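Local atomic coordinates of xylose isomerase-like TIM barrel (Anabaena variabilis ATCC 29413, PDB entry 2QW5), a protein that binds zinc and D-xylose in the pocket of a TIM barrel and probably works as a sugar or sugar phosphate isomerase or epimerase. Residues 198-203 / 234-239; 128-133 / 164-169; 278-283 / 319-324. All blocks are in the same frame, centred on the assembly; numbering follows the deposited sequence. Where two conformers were deposited one is given.

Interaction 1. Residues 198-203 / 234-239; sequences QLIEFL and VEYLAQ
The phenol ring of Tyr-236 is the flat group here, and Ile-200 reaches it at a slant, coming squarely neither over a face nor in from the rim. The branch methyl comes nearest: Ile-200 CG2 lies 3.8 Å from Tyr-236 CE2. The ring gets there because CG of Tyr-236 stands trans to its backbone N (chi1 175°), which swings the ring toward helix 196-203. Two outer helices of the TIM barrel, 196-203 and 227-240, meet in this way; strand 211-216 and the short helix 217-223 separate them in the chain. Their closest CA pair is Ile-200 and Leu-237, 8.3 Å apart, so the gap is spanned by side chains alone. The longer branch of Ile-200 serves both neighbours, with CG1 set 4.1 Å from Leu-237 CD2 and CD1 coming within 4.2 Å of Tyr-236 CD2. Only 149 Å² is buried between the segments, and every contact is apolar. Beneath, Leu-203 and Leu-237 both rest on Val-213 of strand 211-216, while Val-234 faces away, packing on Ile-270 and Val-273 of helix 263-273.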
loop_
_atom_site.group_PDB
_atom_site.type_symbol
_atom_site.label_atom_id
_atom_site.label_comp_id
_atom_site.label_asym_id
_atom_site.label_seq_id
_atom_site.Cartn_x
_atom_site.Cartn_y
_atom_site.Cartn_z
ATOM N N GLN A 198 4.539 -24.927 15.708
ATOM C CA GLN A 198 5.504 -24.482 14.692
ATOM C C GLN A 198 6.853 -24.133 15.335
ATOM O O GLN A 198 7.899 -24.411 14.758
ATOM C CB GLN A 198 4.946 -23.269 13.913
ATOM C CG GLN A 198 3.682 -23.621 13.093
ATOM C CD GLN A 198 2.892 -22.445 12.591
ATOM O OE1 GLN A 198 2.981 -21.336 13.149
ATOM N NE2 GLN A 198 2.127 -22.663 11.501
ATOM N N LEU A 199 6.829 -23.459 16.489
ATOM C CA LEU A 199 8.076 -23.150 17.216
ATOM C C LEU A 199 8.744 -24.417 17.800
ATOM O O LEU A 199 9.969 -24.505 17.813
ATOM C CB LEU A 199 7.835 -22.125 18.312
ATOM C CG LEU A 199 9.040 -21.619 19.093
ATOM C CD1 LEU A 199 10.199 -21.200 18.190
ATOM C CD2 LEU A 199 8.588 -20.466 19.994
ATOM N N ILE A 200 7.935 -25.376 18.265
ATOM C CA ILE A 200 8.436 -26.632 18.801
ATOM C C ILE A 200 9.148 -27.383 17.680
ATOM O O ILE A 200 10.264 -27.888 17.893
ATOM C CB ILE A 200 7.355 -27.475 19.476
ATOM C CG1 ILE A 200 7.065 -26.924 20.886
ATOM C CG2 ILE A 200 7.809 -28.934 19.637
ATOM C CD1 ILE A 200 5.867 -27.518 21.560
ATOM N N GLU A 201 8.544 -27.411 16.498
ATOM C CA GLU A 201 9.169 -28.024 15.306
ATOM C C GLU A 201 10.515 -27.356 14.920
ATOM O O GLU A 201 11.486 -28.043 14.593
ATOM C CB GLU A 201 8.188 -27.986 14.136
ATOM C CG GLU A 201 8.663 -28.735 12.853
ATOM C CD GLU A 201 7.565 -28.868 11.757
ATOM O OE1 GLU A 201 6.371 -28.480 11.972
ATOM O OE2 GLU A 201 7.919 -29.374 10.665
ATOM N N PHE A 202 10.563 -26.022 14.982
ATOM C CA PHE A 202 11.779 -25.256 14.710
ATOM C C PHE A 202 12.885 -25.650 15.676
ATOM O O PHE A 202 14.037 -25.915 15.245
ATOM C CB PHE A 202 11.528 -23.733 14.809
ATOM C CG PHE A 202 12.790 -22.894 14.703
ATOM C CD1 PHE A 202 13.362 -22.640 13.470
ATOM C CD2 PHE A 202 13.417 -22.397 15.837
ATOM C CE1 PHE A 202 14.539 -21.889 13.355
ATOM C CE2 PHE A 202 14.622 -21.635 15.737
ATOM C CZ PHE A 202 15.163 -21.375 14.489
ATOM N N LEU A 203 12.545 -25.662 16.963
ATOM C CA LEU A 203 13.496 -26.009 18.026
ATOM C C LEU A 203 14.083 -27.415 17.960
ATOM O O LEU A 203 15.155 -27.617 18.518
ATOM C CB LEU A 203 12.932 -25.733 19.403
ATOM C CG LEU A 203 12.709 -24.245 19.729
ATOM C CD1 LEU A 203 11.873 -24.147 20.959
ATOM C CD2 LEU A 203 13.986 -23.430 19.914
ATOM N N VAL A 234 3.002 -27.431 26.948
ATOM C CA VAL A 234 3.591 -26.879 28.184
ATOM C C VAL A 234 4.459 -27.916 28.931
ATOM O O VAL A 234 5.633 -27.651 29.272
ATOM C CB VAL A 234 2.523 -26.246 29.148
ATOM C CG1 VAL A 234 3.135 -25.931 30.486
ATOM C CG2 VAL A 234 1.938 -24.997 28.539
ATOM N N GLU A 235 3.895 -29.097 29.161
ATOM C CA GLU A 235 4.630 -30.183 29.832
ATOM C C GLU A 235 5.897 -30.583 29.048
ATOM O O GLU A 235 6.937 -30.799 29.649
ATOM C CB GLU A 235 3.700 -31.389 30.087
ATOM C CG GLU A 235 2.540 -31.066 31.076
ATOM C CD GLU A 235 1.371 -32.103 31.102
ATOM O OE1 GLU A 235 1.264 -33.004 30.216
ATOM O OE2 GLU A 235 0.538 -31.981 32.033
ATOM N N TYR A 236 5.812 -30.632 27.717
ATOM C CA TYR A 236 6.967 -30.959 26.877
ATOM C C TYR A 236 8.081 -29.907 27.007
ATOM O O TYR A 236 9.243 -30.236 27.161
ATOM C CB TYR A 236 6.544 -31.103 25.413
ATOM C CG TYR A 236 7.704 -31.326 24.478
ATOM C CD1 TYR A 236 8.366 -32.549 24.458
ATOM C CD2 TYR A 236 8.169 -30.304 23.635
ATOM C CE1 TYR A 236 9.444 -32.762 23.604
ATOM C CE2 TYR A 236 9.263 -30.511 22.775
ATOM C CZ TYR A 236 9.880 -31.746 22.768
ATOM O OH TYR A 236 10.951 -31.985 21.957
ATOM N N LEU A 237 7.707 -28.630 26.950
ATOM C CA LEU A 237 8.682 -27.551 27.037
ATOM C C LEU A 237 9.415 -27.547 28.355
ATOM O O LEU A 237 10.644 -27.378 28.364
ATOM C CB LEU A 237 8.029 -26.183 26.728
ATOM C CG LEU A 237 7.694 -26.020 25.228
ATOM C CD1 LEU A 237 6.722 -24.880 25.005
ATOM C CD2 LEU A 237 8.958 -25.868 24.337
ATOM N N ALA A 238 8.674 -27.682 29.454
ATOM C CA ALA A 238 9.258 -27.713 30.818
ATOM C C ALA A 238 10.207 -28.925 30.966
ATOM O O ALA A 238 11.305 -28.778 31.500
ATOM C CB ALA A 238 8.172 -27.744 31.866
ATOM N N GLN A 239 9.791 -30.087 30.449
ATOM C CA GLN A 239 10.641 -31.298 30.426
ATOM C C GLN A 239 11.962 -31.025 29.701
ATOM O O GLN A 239 13.015 -31.439 30.167
ATOM C CB GLN A 239 9.904 -32.457 29.753
ATOM C CG GLN A 239 10.752 -33.679 29.285
ATOM C CD GLN A 239 10.281 -34.221 27.928
ATOM O OE1 GLN A 239 11.088 -34.373 26.999
ATOM N NE2 GLN A 239 8.953 -34.457 27.792
#

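Interaction 2. Residues 128-133 / 164-169; sequences GPIVIP and PILDKL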
loop_
_atom_site.group_PDB
_atom_site.type_symbol
_atom_site.label_atom_id
_atom_site.label_comp_id
_atom_site.label_asym_id
_atom_site.label_seq_id
_atom_site.Cartn_x
_atom_site.Cartn_y
_atom_site.Cartn_z
ATOM N N GLY A 128 11.442 -12.532 22.061
ATOM C CA GLY A 128 10.807 -11.873 20.934
ATOM C C GLY A 128 10.915 -12.659 19.659
ATOM O O GLY A 128 11.320 -13.812 19.697
ATOM N N PRO A 129 10.492 -12.040 18.530
ATOM C CA PRO A 129 10.500 -12.640 17.210
ATOM C C PRO A 129 11.902 -12.567 16.553
ATOM O O PRO A 129 12.115 -11.844 15.560
ATOM C CB PRO A 129 9.451 -11.816 16.469
ATOM C CG PRO A 129 9.574 -10.448 17.105
ATOM C CD PRO A 129 9.922 -10.667 18.500
ATOM N N ILE A 130 12.805 -13.412 17.067
ATOM C CA ILE A 130 14.210 -13.420 16.679
ATOM C C ILE A 130 14.602 -14.476 15.591
ATOM O O ILE A 130 15.799 -14.684 15.366
ATOM C CB ILE A 130 15.138 -13.505 17.918
ATOM C CG1 ILE A 130 14.952 -14.810 18.708
ATOM C CG2 ILE A 130 14.907 -12.236 18.868
ATOM C CD1 ILE A 130 15.962 -15.026 19.793
ATOM N N VAL A 131 13.603 -15.113 14.958
ATOM C CA VAL A 131 13.823 -16.109 13.884
ATOM C C VAL A 131 13.452 -15.485 12.528
ATOM O O VAL A 131 14.310 -15.255 11.681
ATOM C CB VAL A 131 13.034 -17.389 14.170
ATOM C CG1 VAL A 131 13.317 -18.457 13.081
ATOM C CG2 VAL A 131 13.355 -17.929 15.593
ATOM N N ILE A 132 12.168 -15.236 12.310
ATOM C CA ILE A 132 11.666 -14.627 11.097
ATOM C C ILE A 132 11.442 -13.133 11.497
ATOM O O ILE A 132 10.886 -12.891 12.589
ATOM C CB ILE A 132 10.315 -15.236 10.673
ATOM C CG1 ILE A 132 10.410 -16.776 10.508
ATOM C CG2 ILE A 132 9.777 -14.568 9.399
ATOM C CD1 ILE A 132 11.356 -17.221 9.438
ATOM N N PRO A 133 11.876 -12.168 10.650
ATOM C CA PRO A 133 11.688 -10.721 10.890
ATOM C C PRO A 133 10.251 -10.360 11.210
ATOM O O PRO A 133 9.357 -10.773 10.495
ATOM C CB PRO A 133 12.105 -10.097 9.562
ATOM C CG PRO A 133 13.170 -10.995 9.079
ATOM C CD PRO A 133 12.639 -12.372 9.400
ATOM N N PRO A 164 20.875 -23.193 12.489
ATOM C CA PRO A 164 22.276 -23.129 12.940
ATOM C C PRO A 164 22.689 -21.780 13.531
ATOM O O PRO A 164 23.551 -21.749 14.390
ATOM C CB PRO A 164 23.087 -23.445 11.664
ATOM C CG PRO A 164 22.115 -23.856 10.651
ATOM C CD PRO A 164 20.758 -23.425 11.040
ATOM N N ILE A 165 22.051 -20.689 13.080
ATOM C CA ILE A 165 22.352 -19.345 13.570
ATOM C C ILE A 165 21.844 -19.169 14.990
ATOM O O ILE A 165 22.570 -18.627 15.840
ATOM C CB ILE A 165 21.797 -18.252 12.634
ATOM C CG1 ILE A 165 22.434 -18.357 11.222
ATOM C CG2 ILE A 165 22.002 -16.835 13.258
ATOM C CD1 ILE A 165 23.950 -18.026 11.147
ATOM N N LEU A 166 20.619 -19.632 15.249
ATOM C CA LEU A 166 20.042 -19.596 16.596
ATOM C C LEU A 166 20.819 -20.500 17.571
ATOM O O LEU A 166 20.960 -20.154 18.757
ATOM C CB LEU A 166 18.521 -19.906 16.589
ATOM C CG LEU A 166 17.559 -18.738 16.310
ATOM C CD1 LEU A 166 17.627 -17.707 17.465
ATOM C CD2 LEU A 166 17.837 -18.040 15.033
ATOM N N ASP A 167 21.344 -21.627 17.076
ATOM C CA ASP A 167 22.123 -22.549 17.909
ATOM C C ASP A 167 23.381 -21.797 18.391
ATOM O O ASP A 167 23.698 -21.790 19.599
ATOM C CB ASP A 167 22.478 -23.839 17.111
ATOM C CG ASP A 167 22.220 -25.130 17.882
ATOM O OD1 ASP A 167 22.241 -25.132 19.133
ATOM O OD2 ASP A 167 21.973 -26.176 17.206
ATOM N N LYS A 168 24.063 -21.114 17.456
ATOM C CA LYS A 168 25.274 -20.329 17.771
ATOM C C LYS A 168 24.973 -19.178 18.745
ATOM O O LYS A 168 25.721 -18.910 19.709
ATOM C CB LYS A 168 25.970 -19.793 16.507
ATOM C CG LYS A 168 26.730 -20.851 15.684
ATOM C CD LYS A 168 27.931 -21.441 16.446
ATOM C CE LYS A 168 28.699 -22.484 15.632
ATOM N NZ LYS A 168 27.916 -23.728 15.445
ATOM N N LEU A 169 23.843 -18.532 18.535
ATOM C CA LEU A 169 23.389 -17.468 19.466
ATOM C C LEU A 169 23.103 -18.057 20.854
ATOM O O LEU A 169 23.374 -17.399 21.850
ATOM C CB LEU A 169 22.120 -16.760 18.923
ATOM C CG LEU A 169 21.589 -15.548 19.735
ATOM C CD1 LEU A 169 22.582 -14.404 19.645
ATOM C CD2 LEU A 169 20.231 -15.128 19.223
#
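Ile-130, in the loop that leaves strand 125-128, sends its longer branch against Leu-166 and Leu-169 of helix 148-176. At CB the chain divides, with CG1 lodged between the backbone N and the carbonyl carbon (chi1 63°), a placement that aims this branch at the helix. CG1 is the first atom to make contact, 4.1 Å from Leu-166 CD1. The chain then runs on extended (chi2 172°), and its tip, Ile-130 CD1, settles 3.9 Å from the same Leu-166 CD1. That tip also reaches the next turn of the helix, where Leu-169 CD2 is 4.3 Å from Ile-130 CD1. Leu-166 does double duty: its other methyl, CD2, lies 3.9 Å from Ile-130 O, a carbonyl oxygen that is buried here and has no polar partner in the model. Val-131 completes the contact more loosely, with its CG2 4.3 Å from Leu-166 CG. Just upstream, Pro-129 is the centre of an inverse gamma turn, closed by a weak bond, 3.0 Å from Ile-130 N to Gly-128 O. The turn lies where the loop passes the D-xylose pocket, since Pro-129 itself touches the bound sugar. The arrangement backs a pocket-lining loop with the long helix that follows it in the barrel. Ile-130 and Val-131 both also pack on Ile-182 of strand 179-182, and Leu-169 also touches Leu-180 of that strand and Leu-111 and Val-115 of helix 101-120.

Interaction 3. Residues 278-283 / 319-324; sequences IAVEIF and DEAIKV. With ZN (zinc ion), chain D; XLS (D-xylose), chain C.
The last strand of the parallel barrel, 278-280, and the residues that prolong it contribute Glu-281 and Phe-283 to the zinc and sugar site and pack against helix 314-332, where Val-280 and Ile-282 meet Ala-321. Alternation along the extended chain sorts the side chains. Val-280 and Ile-282 point at the helix, and both converge on a single methyl: Ala-321 CB is 3.7 Å from Val-280 CG1 and 3.8 Å from Ile-282 CD1. The small alanine brings the backbones close, the CA atoms of Val-280 and Ala-321 being 7.0 Å apart. Glu-281, between the two, turns to the barrel interior. Its chi1 of -164° swings CG away from the backbone N and the chain continues straight (chi2 -179°), which carries the carboxylate to the metal. Glu-281 OE1 binds the zinc ion at 2.1 Å, whereas Glu-281 OE2 stays 3.3 Å from it, so the grip is through one oxygen. Glu-183, Asp-216 and Gln-247 complete the protein ligands, and a water lies 2.0 Å from the zinc ion. Phe-283 approaches the sugar obliquely, with its CZ 3.5 Å from C1 of D-xylose, and its ring is stacked with Phe-16. The helix contact is apolar, while Glu-281 reaches the metal from the other side of the chain. The zinc-bound water donates a hydrogen bond to xylose O1 at 2.5 Å; the metal would be expected to polarise that water, consistent with the metal-dependent isomerase role assigned to the family.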
loop_
_atom_site.group_PDB
_atom_site.type_symbol
_atom_site.label_atom_id
_atom_site.label_comp_id
_atom_site.label_asym_id
_atom_site.label_seq_id
_atom_site.Cartn_x
_atom_site.Cartn_y
_atom_site.Cartn_z
ATOM N N ILE A 278 6.065 -13.578 35.620
ATOM C CA ILE A 278 4.886 -13.496 34.733
ATOM C C ILE A 278 4.782 -12.037 34.310
ATOM O O ILE A 278 4.586 -11.199 35.158
ATOM C CB ILE A 278 3.577 -13.913 35.464
ATOM C CG1 ILE A 278 3.629 -15.371 35.937
ATOM C CG2 ILE A 278 2.360 -13.708 34.555
ATOM C CD1 ILE A 278 3.669 -16.378 34.817
ATOM N N ALA A 279 4.935 -11.731 33.003
ATOM C CA ALA A 279 4.896 -10.334 32.527
ATOM C C ALA A 279 3.533 -9.907 31.971
ATOM O O ALA A 279 2.955 -10.604 31.188
ATOM C CB ALA A 279 5.935 -10.092 31.502
ATOM N N VAL A 280 3.032 -8.767 32.446
ATOM C CA VAL A 280 1.828 -8.139 31.919
ATOM C C VAL A 280 2.288 -7.397 30.655
ATOM O O VAL A 280 3.114 -6.503 30.756
ATOM C CB VAL A 280 1.237 -7.109 32.934
ATOM C CG1 VAL A 280 0.184 -6.199 32.257
ATOM C CG2 VAL A 280 0.681 -7.841 34.143
ATOM N N GLU A 281 1.787 -7.795 29.482
ATOM C CA GLU A 281 2.157 -7.133 28.230
ATOM C C GLU A 281 0.949 -6.451 27.570
ATOM O O GLU A 281 0.160 -7.084 26.883
ATOM C CB GLU A 281 2.819 -8.089 27.273
ATOM C CG GLU A 281 3.542 -7.307 26.154
ATOM C CD GLU A 281 4.191 -8.196 25.162
ATOM O OE1 GLU A 281 3.465 -9.116 24.710
ATOM O OE2 GLU A 281 5.372 -7.962 24.821
ATOM N N ILE A 282 0.828 -5.149 27.811
ATOM C CA ILE A 282 -0.245 -4.337 27.300
ATOM C C ILE A 282 0.381 -3.344 26.278
ATOM O O ILE A 282 1.332 -2.598 26.603
ATOM C CB ILE A 282 -0.966 -3.581 28.472
ATOM C CG1 ILE A 282 -1.672 -4.610 29.398
ATOM C CG2 ILE A 282 -1.984 -2.544 27.926
ATOM C CD1 ILE A 282 -2.352 -3.977 30.618
ATOM N N PHE A 283 -0.185 -3.346 25.073
ATOM C CA PHE A 283 0.231 -2.499 23.965
ATOM C C PHE A 283 -0.672 -1.276 23.999
ATOM O O PHE A 283 -1.824 -1.335 23.619
ATOM C CB PHE A 283 0.097 -3.238 22.632
ATOM C CG PHE A 283 1.147 -4.272 22.431
ATOM C CD1 PHE A 283 1.082 -5.471 23.112
ATOM C CD2 PHE A 283 2.217 -4.044 21.587
ATOM C CE1 PHE A 283 2.065 -6.461 22.933
ATOM C CE2 PHE A 283 3.199 -5.062 21.391
ATOM C CZ PHE A 283 3.100 -6.245 22.089
ATOM N N ASP A 319 -2.493 -0.949 37.087
ATOM C CA ASP A 319 -2.895 -1.371 38.421
ATOM C C ASP A 319 -3.955 -2.469 38.361
ATOM O O ASP A 319 -3.851 -3.469 39.072
ATOM C CB ASP A 319 -3.395 -0.174 39.235
ATOM C CG ASP A 319 -3.541 -0.482 40.716
ATOM O OD1 ASP A 319 -2.801 -1.345 41.252
ATOM O OD2 ASP A 319 -4.380 0.190 41.345
ATOM N N GLU A 320 -4.975 -2.288 37.516
ATOM C CA GLU A 320 -6.024 -3.311 37.366
ATOM C C GLU A 320 -5.449 -4.600 36.806
ATOM O O GLU A 320 -5.943 -5.678 37.140
ATOM C CB GLU A 320 -7.139 -2.843 36.419
ATOM C CG GLU A 320 -7.953 -1.666 36.916
ATOM C CD GLU A 320 -8.841 -1.978 38.128
ATOM O OE1 GLU A 320 -9.356 -3.113 38.261
ATOM O OE2 GLU A 320 -9.037 -1.062 38.956
ATOM N N ALA A 321 -4.434 -4.471 35.951
ATOM C CA ALA A 321 -3.770 -5.651 35.308
ATOM C C ALA A 321 -3.077 -6.575 36.364
ATOM O O ALA A 321 -3.241 -7.805 36.345
ATOM C CB ALA A 321 -2.764 -5.161 34.237
ATOM N N ILE A 322 -2.311 -5.967 37.277
ATOM C CA ILE A 322 -1.622 -6.730 38.328
ATOM C C ILE A 322 -2.654 -7.297 39.310
ATOM O O ILE A 322 -2.485 -8.415 39.743
ATOM C CB ILE A 322 -0.479 -5.941 39.035
ATOM C CG1 ILE A 322 0.312 -6.836 40.009
ATOM C CG2 ILE A 322 -1.006 -4.657 39.731
ATOM C CD1 ILE A 322 1.766 -6.335 40.272
ATOM N N LYS A 323 -3.709 -6.523 39.635
ATOM C CA LYS A 323 -4.772 -6.970 40.535
ATOM C C LYS A 323 -5.465 -8.218 39.987
ATOM O O LYS A 323 -5.559 -9.233 40.696
ATOM C CB LYS A 323 -5.753 -5.834 40.860
ATOM C CG LYS A 323 -5.155 -4.754 41.801
ATOM C CD LYS A 323 -6.076 -3.525 41.896
ATOM C CE LYS A 323 -5.591 -2.420 42.871
ATOM N NZ LYS A 323 -5.696 -2.732 44.336
ATOM N N VAL A 324 -5.875 -8.187 38.720
ATOM C CA VAL A 324 -6.508 -9.373 38.099
ATOM C C VAL A 324 -5.555 -10.569 38.026
ATOM O O VAL A 324 -5.958 -11.677 38.345
ATOM C CB VAL A 324 -7.239 -9.085 36.730
ATOM C CG1 VAL A 324 -6.254 -8.804 35.568
ATOM C CG2 VAL A 324 -8.121 -10.276 36.369
HETATM ZN ZN ZN D . 4.172 -10.759 23.595
HETATM C C1 XLS C . 4.570 -8.116 19.542
HETATM C C2 XLS C . 6.070 -8.269 19.323
HETATM C C3 XLS C . 6.743 -7.040 18.617
HETATM C C4 XLS C . 8.130 -6.704 19.129
HETATM O O1 XLS C . 3.604 -9.171 19.458
HETATM O O2 XLS C . 6.738 -8.663 20.522
HETATM O O3 XLS C . 6.059 -5.786 18.614
HETATM O O4 XLS C . 8.897 -7.874 19.123
HETATM O O HOH W 1 3.626 -9.733 21.932
#

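Followed from the N terminus, the three contacts come in series, with no nesting or crossing. Interaction 2 closes first, folding helix 148-176 back on the loop after the fourth strand. Interaction 1 then closes a loop that runs out along helix 196-203, through strand 211-216 and the short helix 217-223 to helix 227-240, joining neighbours in the outer layer. Interaction 3 comes last, tying the final strand to the C-terminal helix 314-332. The first two meet directly: Phe-202 CE1 is 3.7 Å from Val-131 CG1, and Phe-202 CZ is 4.0 Å from Leu-166 CG. Interaction 3 touches neither; its centre lies about 28 Å from that of interaction 2, on the opposite side of the chain's centre.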